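PDB 5WCJ: eEF1A lysine and N-terminal methyltransferase from Homo sapiens, which methylates translation elongation factor eEF1A at two positions, its N terminus through the C-terminal methyltransferase domain that forms this chain and an internal lysine through a separate N-terminal domain. Local coordinates for residues H61-S67 / S91-K95; I105-A109 / K149-I153; V120-D124 / F160-L164. All coordinates share one frame; numbering follows the deposited sequence. Where two conformers were deposited one is given.

Contact 1 of 3, residues H61-S67 / S91-K95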
loop_
_atom_site.group_PDB
_atom_site.type_symbol
_atom_site.label_atom_id
_atom_site.label_comp_id
_atom_site.label_asym_id
_atom_site.label_seq_id
_atom_site.Cartn_x
_atom_site.Cartn_y
_atom_site.Cartn_z
ATOM N N HIS A 61 7.374 -3.942 7.271
ATOM C CA HIS A 61 7.597 -5.110 8.136
ATOM C C HIS A 61 8.605 -4.782 9.222
ATOM O O HIS A 61 8.377 -5.072 10.383
ATOM C CB HIS A 61 8.109 -6.281 7.309
ATOM C CG HIS A 61 8.513 -7.470 8.119
ATOM N ND1 HIS A 61 7.607 -8.412 8.559
ATOM C CD2 HIS A 61 9.730 -7.882 8.553
ATOM C CE1 HIS A 61 8.248 -9.354 9.232
ATOM N NE2 HIS A 61 9.537 -9.054 9.246
ATOM N N ASP A 62 9.707 -4.161 8.833
ATOM C CA ASP A 62 10.823 -3.846 9.765
ATOM C C ASP A 62 10.529 -2.709 10.734
ATOM O O ASP A 62 11.036 -2.717 11.862
ATOM C CB ASP A 62 12.103 -3.500 8.987
ATOM C CG ASP A 62 12.762 -4.722 8.332
ATOM O OD1 ASP A 62 12.406 -5.877 8.649
ATOM O OD2 ASP A 62 13.664 -4.509 7.503
ATOM N N HIS A 63 9.748 -1.714 10.313
ATOM C CA HIS A 63 9.486 -0.542 11.151
ATOM C C HIS A 63 8.174 -0.620 11.940
ATOM O O HIS A 63 8.012 0.103 12.923
ATOM C CB HIS A 63 9.540 0.738 10.317
ATOM C CG HIS A 63 10.930 1.154 9.978
ATOM N ND1 HIS A 63 11.649 0.583 8.945
ATOM C CD2 HIS A 63 11.764 2.035 10.580
ATOM C CE1 HIS A 63 12.855 1.122 8.907
ATOM N NE2 HIS A 63 12.947 2.009 9.883
ATOM N N PHE A 64 7.246 -1.462 11.493
ATOM C CA PHE A 64 5.977 -1.651 12.172
ATOM C C PHE A 64 5.896 -3.106 12.653
ATOM O O PHE A 64 5.357 -3.976 11.958
ATOM C CB PHE A 64 4.806 -1.294 11.233
ATOM C CG PHE A 64 4.779 0.153 10.807
ATOM C CD1 PHE A 64 5.635 0.622 9.821
ATOM C CD2 PHE A 64 3.877 1.045 11.373
ATOM C CE1 PHE A 64 5.613 1.944 9.421
ATOM C CE2 PHE A 64 3.838 2.374 10.967
ATOM C CZ PHE A 64 4.721 2.831 10.003
ATOM N N PRO A 65 6.405 -3.389 13.868
ATOM C CA PRO A 65 6.486 -4.790 14.320
ATOM C C PRO A 65 5.149 -5.550 14.457
ATOM O O PRO A 65 5.141 -6.779 14.463
ATOM C CB PRO A 65 7.230 -4.685 15.673
ATOM C CG PRO A 65 7.024 -3.288 16.116
ATOM C CD PRO A 65 6.974 -2.453 14.868
ATOM N N LYS A 66 4.030 -4.844 14.512
ATOM C CA LYS A 66 2.722 -5.487 14.519
ATOM C C LYS A 66 1.988 -5.434 13.164
ATOM O O LYS A 66 0.811 -5.752 13.106
ATOM C CB LYS A 66 1.842 -4.855 15.596
ATOM C CG LYS A 66 2.407 -5.064 16.991
ATOM C CD LYS A 66 1.458 -4.448 18.010
ATOM C CE LYS A 66 2.017 -4.530 19.415
ATOM N NZ LYS A 66 0.955 -4.246 20.400
ATOM N N SER A 67 2.675 -5.049 12.091
ATOM C CA SER A 67 2.060 -5.098 10.759
ATOM C C SER A 67 1.973 -6.544 10.273
ATOM O O SER A 67 2.837 -7.378 10.575
ATOM C CB SER A 67 2.833 -4.230 9.755
ATOM O OG SER A 67 4.159 -4.699 9.565
ATOM N N SER A 91 7.436 -14.546 6.320
ATOM C CA SER A 91 7.281 -14.936 7.730
ATOM C C SER A 91 5.809 -15.013 8.056
ATOM O O SER A 91 4.970 -14.778 7.178
ATOM C CB SER A 91 7.962 -13.898 8.643
ATOM O OG SER A 91 7.277 -12.648 8.610
ATOM N N ASP A 92 5.488 -15.308 9.314
ATOM C CA ASP A 92 4.097 -15.281 9.792
ATOM C C ASP A 92 3.368 -13.945 9.542
ATOM O O ASP A 92 2.177 -13.936 9.282
ATOM C CB ASP A 92 4.044 -15.603 11.293
ATOM N N ARG A 93 4.109 -12.843 9.590
ATOM C CA ARG A 93 3.590 -11.493 9.333
ATOM C C ARG A 93 3.784 -10.955 7.904
ATOM O O ARG A 93 3.402 -9.823 7.651
ATOM C CB ARG A 93 4.318 -10.484 10.235
ATOM C CG ARG A 93 4.173 -10.707 11.719
ATOM C CD ARG A 93 4.621 -9.478 12.500
ATOM N NE ARG A 93 6.042 -9.114 12.345
ATOM C CZ ARG A 93 6.528 -7.978 11.824
ATOM N NH1 ARG A 93 5.742 -7.015 11.313
ATOM N NH2 ARG A 93 7.841 -7.790 11.812
ATOM N N MET A 94 4.475 -11.672 7.033
ATOM C CA MET A 94 4.612 -11.218 5.635
ATOM C C MET A 94 4.573 -12.384 4.691
ATOM O O MET A 94 5.480 -13.238 4.695
ATOM C CB MET A 94 5.883 -10.416 5.400
ATOM C CG MET A 94 5.924 -9.811 3.977
ATOM S SD MET A 94 6.746 -8.234 3.998
ATOM C CE MET A 94 8.330 -8.624 4.723
ATOM N N LYS A 95 3.508 -12.436 3.893
ATOM C CA LYS A 95 3.284 -13.510 2.942
ATOM C C LYS A 95 3.234 -12.918 1.538
ATOM O O LYS A 95 2.610 -11.874 1.335
ATOM C CB LYS A 95 1.937 -14.184 3.204
ATOM C CG LYS A 95 1.779 -14.857 4.558
ATOM C CD LYS A 95 2.648 -16.096 4.679
ATOM C CE LYS A 95 2.522 -16.723 6.061
ATOM N NZ LYS A 95 3.683 -17.607 6.310
HETATM O O HOH W 1 4.812 -7.519 8.245
#
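Arg93 lays its guanidinium flat on the His61 ring, with centres 3.8 Å apart and planes 7° from parallel. The opposite face of the guanidinium receives a backbone carbonyl, Pro65 O, 3.2 Å from Arg93 CZ. A bend at chi3 (-63°) turns the group into this slot, and the hydrogen bonds of NH1 and NH2 to Ser67 O and His61 O leave close to its own plane. NH2 donates to His61 O at 3.1 Å, so one residue offers Arg93 both a ring and a carbonyl; NH1 adds a weak bond to the same oxygen, which NH2 meets from above the carbonyl plane. NH1 also donates to Ser67 O at 3.0 Å. That oxygen takes a second donor, a water that also donates to Arg93 O and lies in the plane of the His61 ring, 3.0 Å from ND1. The type I turn from Phe64 to Ser67 has its own fastening: Phe64 O accepts Ser67 N and also Ser67 OG, the latter at 2.8 Å. On the apolar side Met94 CE rests 3.5 Å from His61 CB. The contact joins the end of helix 55-63, and the turn after it, to the entry of edge strand 94-98. A positive charge set among carbonyls at a helix's carboxyl end should be electrostatically favourable, and its stacking on His61 probably disfavours protonation of that imidazole.

Contact 2 of 3, residues I105-A109 / K149-I153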
loop_
_atom_site.group_PDB
_atom_site.type_symbol
_atom_site.label_atom_id
_atom_site.label_comp_id
_atom_site.label_asym_id
_atom_site.label_seq_id
_atom_site.Cartn_x
_atom_site.Cartn_y
_atom_site.Cartn_z
ATOM N N ILE A 105 -7.419 -9.834 -5.965
ATOM C CA ILE A 105 -8.412 -8.998 -5.270
ATOM C C ILE A 105 -9.860 -9.464 -5.610
ATOM O O ILE A 105 -10.717 -9.479 -4.730
ATOM C CB ILE A 105 -8.175 -7.515 -5.581
ATOM C CG1 ILE A 105 -6.916 -7.063 -4.815
ATOM C CG2 ILE A 105 -9.373 -6.650 -5.235
ATOM C CD1 ILE A 105 -6.382 -5.710 -5.237
ATOM N N ALA A 106 -10.095 -9.840 -6.854
ATOM C CA ALA A 106 -11.430 -10.375 -7.254
ATOM C C ALA A 106 -11.792 -11.597 -6.401
ATOM O O ALA A 106 -12.886 -11.629 -5.841
ATOM C CB ALA A 106 -11.494 -10.673 -8.745
ATOM N N SER A 107 -10.849 -12.510 -6.185
ATOM C CA SER A 107 -11.085 -13.699 -5.320
ATOM C C SER A 107 -11.343 -13.327 -3.888
ATOM O O SER A 107 -12.289 -13.831 -3.288
ATOM C CB SER A 107 -9.915 -14.684 -5.358
ATOM O OG SER A 107 -9.731 -15.141 -6.679
ATOM N N LEU A 108 -10.523 -12.426 -3.333
ATOM C CA LEU A 108 -10.720 -11.975 -1.964
ATOM C C LEU A 108 -12.062 -11.303 -1.763
ATOM O O LEU A 108 -12.711 -11.544 -0.758
ATOM C CB LEU A 108 -9.643 -10.974 -1.530
ATOM C CG LEU A 108 -8.204 -11.451 -1.382
ATOM C CD1 LEU A 108 -7.357 -10.268 -0.896
ATOM C CD2 LEU A 108 -8.124 -12.660 -0.457
ATOM N N ALA A 109 -12.453 -10.440 -2.698
ATOM C CA ALA A 109 -13.718 -9.720 -2.612
ATOM C C ALA A 109 -14.931 -10.658 -2.706
ATOM O O ALA A 109 -15.963 -10.362 -2.138
ATOM C CB ALA A 109 -13.798 -8.654 -3.687
ATOM N N LYS A 149 -14.504 -3.618 -5.921
ATOM C CA LYS A 149 -13.931 -4.801 -5.256
ATOM C C LYS A 149 -12.898 -4.370 -4.223
ATOM O O LYS A 149 -12.858 -4.935 -3.127
ATOM C CB LYS A 149 -13.287 -5.770 -6.252
ATOM C CG LYS A 149 -14.242 -6.276 -7.325
ATOM C CD LYS A 149 -15.503 -6.869 -6.709
ATOM C CE LYS A 149 -16.307 -7.636 -7.755
ATOM N NZ LYS A 149 -17.659 -7.938 -7.209
ATOM N N VAL A 150 -12.097 -3.354 -4.566
ATOM C CA VAL A 150 -11.089 -2.806 -3.631
ATOM C C VAL A 150 -11.796 -2.218 -2.403
ATOM O O VAL A 150 -11.444 -2.502 -1.257
ATOM C CB VAL A 150 -10.185 -1.757 -4.310
ATOM C CG1 VAL A 150 -9.227 -1.115 -3.321
ATOM C CG2 VAL A 150 -9.409 -2.375 -5.481
ATOM N N LYS A 151 -12.806 -1.410 -2.640
ATOM C CA LYS A 151 -13.559 -0.828 -1.541
ATOM C C LYS A 151 -14.124 -1.897 -0.619
ATOM O O LYS A 151 -14.140 -1.717 0.599
ATOM C CB LYS A 151 -14.685 0.057 -2.098
ATOM C CG LYS A 151 -15.657 0.597 -1.043
ATOM C CD LYS A 151 -16.806 1.357 -1.692
ATOM C CE LYS A 151 -17.989 1.459 -0.737
ATOM N NZ LYS A 151 -18.988 2.459 -1.221
ATOM N N SER A 152 -14.581 -3.009 -1.191
ATOM C CA SER A 152 -15.221 -4.066 -0.404
ATOM C C SER A 152 -14.251 -4.786 0.557
ATOM O O SER A 152 -14.709 -5.388 1.524
ATOM C CB SER A 152 -15.985 -5.068 -1.307
ATOM O OG SER A 152 -15.124 -6.036 -1.880
ATOM N N ILE A 153 -12.929 -4.706 0.317
ATOM C CA ILE A 153 -11.948 -5.308 1.203
ATOM C C ILE A 153 -11.147 -4.322 2.022
ATOM O O ILE A 153 -10.134 -4.701 2.611
ATOM C CB ILE A 153 -11.010 -6.305 0.478
ATOM C CG1 ILE A 153 -10.239 -5.668 -0.696
ATOM C CG2 ILE A 153 -11.824 -7.519 0.023
ATOM C CD1 ILE A 153 -9.032 -6.488 -1.123
#
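Ala109 makes the closest approach here, its CB 3.4 Å from Ser152 OG and 3.9 Å from Lys149 CB. So small a side chain is consistent with the close approach of the two helix ends, with the CA atoms of Ala109 and Lys149 only 5.6 Å apart. The Ser152 hydroxyl, at chi1 81°, turns back along its own helix and donates to Lys149 O at 2.8 Å, presenting its oxygen to the Ala109 methyl. With an alanine in place of Ser152, Lys149 O would probably lose its hydroxyl donor and a gap would be likely to open beside the Ala109 methyl. Deeper in, Ile153 does the filling: CG2 lies 3.9 Å from Ala109 CA, while CD1 reaches between the branches of Ile105 and Leu108, 4.1 Å from Ile105 CG2. The solvent side is built differently: the exposed Lys149 lays its methylenes past the Ala109 methyl, CD to CB 3.9 Å, and carries its amino group on outward. Helices 101-109 and 144-152 thus lie next to each other over the sheet of this methyltransferase domain, Ile105 and Ile153 resting on Leu47 of strand 44-49 and Leu108 on Tyr118 of strand 118-123.

Contact 3 of 3, residues V120-D124 / F160-L164; sequences VIMFD and FILNL. With SAH (S-adenosyl-L-homocysteine), chain F.
Phe160 drives the edge of its ring into the face of Phe123, a T-shaped pair with centroids 4.8 Å apart and planes at 83°. Phe160 CE1 stands over the middle of the Phe123 ring and CZ beside it; with CG anti to the backbone N (chi1 170°), the ring leans across to the neighbouring strand, where its CD1 also meets Ile121 CG2. On the other side of the sheet the packing here is apolar: Met122 and Ile161 lie alongside each other, pointing the same way, and Ile161 CD1 is 3.9 Å from Met122 CE. Beneath these side chains runs a parallel ladder. Ile161 N donates to Ile121 O at 2.8 Å, Phe123 N to Ile161 O at 2.8 Å and Asn163 N to Phe123 O at 3.0 Å, all three nearly straight. Strands 118-123 and 158-164, joined through helix 144-152 in a beta-alpha-beta crossover, are neighbours at the centre of the Rossmann-like sheet of this methyltransferase, and S-adenosyl-L-homocysteine lies beyond their C-terminal ends. There Asp124 O comes within 3.5 Å of CG of the ligand, and the carboxylate oxygen OD2 also faces that carbon. Asn163 ND2 donates to Asp124 OD1 at 3.2 Å, its amide turned 50° from the carboxylate plane. His22 also bonds to OD1 and His23 to OD2, so the carboxylate is held at both oxygens. Asn163 is steadied in turn by Asn196, whose ND2 donates to its OD1, while Met26 of helix 21-28 covers Met122 and Ile161.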
loop_
_atom_site.group_PDB
_atom_site.type_symbol
_atom_site.label_atom_id
_atom_site.label_comp_id
_atom_site.label_asym_id
_atom_site.label_seq_id
_atom_site.Cartn_x
_atom_site.Cartn_y
_atom_site.Cartn_z
ATOM N N VAL A 120 -4.966 -0.895 5.079
ATOM C CA VAL A 120 -4.270 -0.170 4.050
ATOM C C VAL A 120 -4.134 -1.078 2.836
ATOM O O VAL A 120 -3.737 -2.223 2.957
ATOM C CB VAL A 120 -2.844 0.258 4.492
ATOM C CG1 VAL A 120 -2.142 1.032 3.375
ATOM C CG2 VAL A 120 -2.865 1.087 5.758
ATOM N N ILE A 121 -4.422 -0.538 1.662
ATOM C CA ILE A 121 -4.159 -1.224 0.416
ATOM C C ILE A 121 -3.267 -0.318 -0.428
ATOM O O ILE A 121 -3.624 0.828 -0.696
ATOM C CB ILE A 121 -5.462 -1.587 -0.337
ATOM C CG1 ILE A 121 -6.335 -2.544 0.494
ATOM C CG2 ILE A 121 -5.154 -2.179 -1.695
ATOM C CD1 ILE A 121 -7.705 -2.776 -0.116
ATOM N N MET A 122 -2.118 -0.842 -0.843
ATOM C CA MET A 122 -1.160 -0.094 -1.657
ATOM C C MET A 122 -1.042 -0.720 -3.025
ATOM O O MET A 122 -0.789 -1.937 -3.130
ATOM C CB MET A 122 0.217 -0.055 -0.982
ATOM C CG MET A 122 0.280 0.774 0.278
ATOM S SD MET A 122 1.983 0.794 0.924
ATOM C CE MET A 122 1.792 1.924 2.293
ATOM N N PHE A 123 -1.163 0.112 -4.068
ATOM C CA PHE A 123 -0.854 -0.310 -5.444
ATOM C C PHE A 123 0.442 0.331 -5.868
ATOM O O PHE A 123 0.509 1.561 -6.006
ATOM C CB PHE A 123 -1.960 0.114 -6.415
ATOM C CG PHE A 123 -3.235 -0.703 -6.347
ATOM C CD1 PHE A 123 -3.429 -1.726 -5.424
ATOM C CD2 PHE A 123 -4.278 -0.410 -7.232
ATOM C CE1 PHE A 123 -4.598 -2.441 -5.388
ATOM C CE2 PHE A 123 -5.450 -1.143 -7.191
ATOM C CZ PHE A 123 -5.617 -2.125 -6.255
ATOM N N ASP A 124 1.459 -0.511 -6.078
ATOM C CA ASP A 124 2.769 -0.116 -6.582
ATOM C C ASP A 124 3.040 -0.982 -7.791
ATOM O O ASP A 124 4.045 -1.696 -7.863
ATOM C CB ASP A 124 3.822 -0.337 -5.472
ATOM C CG ASP A 124 5.157 0.334 -5.737
ATOM O OD1 ASP A 124 5.212 1.288 -6.531
ATOM O OD2 ASP A 124 6.177 -0.117 -5.108
ATOM N N PHE A 160 -6.535 3.702 0.804
ATOM C CA PHE A 160 -6.115 3.068 -0.448
ATOM C C PHE A 160 -5.091 4.018 -1.082
ATOM O O PHE A 160 -5.406 5.184 -1.298
ATOM C CB PHE A 160 -7.366 2.889 -1.320
ATOM C CG PHE A 160 -7.110 2.464 -2.724
ATOM C CD1 PHE A 160 -6.220 1.452 -3.033
ATOM C CD2 PHE A 160 -7.859 3.029 -3.747
ATOM C CE1 PHE A 160 -6.002 1.062 -4.359
ATOM C CE2 PHE A 160 -7.665 2.649 -5.067
ATOM C CZ PHE A 160 -6.742 1.649 -5.378
ATOM N N ILE A 161 -3.870 3.533 -1.306
ATOM C CA ILE A 161 -2.741 4.358 -1.707
ATOM C C ILE A 161 -2.270 3.845 -3.043
ATOM O O ILE A 161 -1.950 2.647 -3.160
ATOM C CB ILE A 161 -1.609 4.306 -0.674
ATOM C CG1 ILE A 161 -2.145 4.671 0.729
ATOM C CG2 ILE A 161 -0.429 5.148 -1.132
ATOM C CD1 ILE A 161 -1.145 4.501 1.860
ATOM N N LEU A 162 -2.187 4.739 -4.028
ATOM C CA LEU A 162 -1.886 4.373 -5.402
ATOM C C LEU A 162 -0.693 5.177 -5.932
ATOM O O LEU A 162 -0.704 6.395 -5.816
ATOM C CB LEU A 162 -3.121 4.726 -6.242
ATOM C CG LEU A 162 -3.077 4.576 -7.751
ATOM C CD1 LEU A 162 -3.005 3.096 -8.093
ATOM C CD2 LEU A 162 -4.289 5.227 -8.377
ATOM N N ASN A 163 0.271 4.495 -6.535
ATOM C CA ASN A 163 1.359 5.117 -7.271
ATOM C C ASN A 163 0.845 5.244 -8.702
ATOM O O ASN A 163 0.582 4.224 -9.340
ATOM C CB ASN A 163 2.598 4.242 -7.201
ATOM C CG ASN A 163 3.760 4.761 -8.043
ATOM O OD1 ASN A 163 3.845 5.939 -8.338
ATOM N ND2 ASN A 163 4.680 3.854 -8.418
ATOM N N LEU A 164 0.712 6.483 -9.204
ATOM C CA LEU A 164 0.164 6.766 -10.560
ATOM C C LEU A 164 1.175 7.486 -11.452
ATOM O O LEU A 164 1.752 8.508 -11.056
ATOM C CB LEU A 164 -1.078 7.628 -10.440
ATOM C CG LEU A 164 -1.813 8.112 -11.708
ATOM C CD1 LEU A 164 -2.517 6.928 -12.348
ATOM C CD2 LEU A 164 -2.822 9.174 -11.335
HETATM C CG SAH F . 7.517 -1.466 -8.194
HETATM S SD SAH F . 7.896 -2.525 -9.618
HETATM C "C5'" SAH F . 6.261 -2.983 -10.250
HETATM C "C4'" SAH F . 5.930 -4.379 -9.762
HETATM O "O4'" SAH F . 4.571 -4.693 -10.155
HETATM C "C3'" SAH F . 6.825 -5.470 -10.379
HETATM O "O3'" SAH F . 7.286 -6.350 -9.360
HETATM C "C2'" SAH F . 5.873 -6.188 -11.344
HETATM O "O2'" SAH F . 6.129 -7.571 -11.565
HETATM C "C1'" SAH F . 4.571 -6.040 -10.570
HETATM N N9 SAH F . 3.354 -6.261 -11.347
HETATM C C8 SAH F . 3.109 -5.869 -12.638
HETATM N N7 SAH F . 1.895 -6.133 -13.056
HETATM C C5 SAH F . 1.299 -6.740 -11.963
HETATM C C6 SAH F . 0.005 -7.243 -11.747
HETATM N N6 SAH F . -0.983 -7.200 -12.678
HETATM N N1 SAH F . -0.259 -7.798 -10.547
HETATM C C2 SAH F . 0.715 -7.850 -9.623
HETATM N N3 SAH F . 1.968 -7.390 -9.706
HETATM C C4 SAH F . 2.196 -6.837 -10.906
#

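From the N terminus, contact 1 comes first and is complete before the others begin: it closes a loop through strand 67-73 and helix 76-85, tying the end of helix 55-63 to the sheet's outer strand 94-98. The chain then enters helix 101-109, opening contact 2, and strand 118-123, opening contact 3. Helix 144-152 closes contact 2 and strand 158-164 closes contact 3, so these two loops cross. They also touch in space: Phe123 of contact 3 meets Ile105 and Val150 of contact 2, and Ile121 packs on Val150 and Ile153, setting the helix pair on the central strands. Contact 1 stays apart, its centre about 18 Å from that of contact 3.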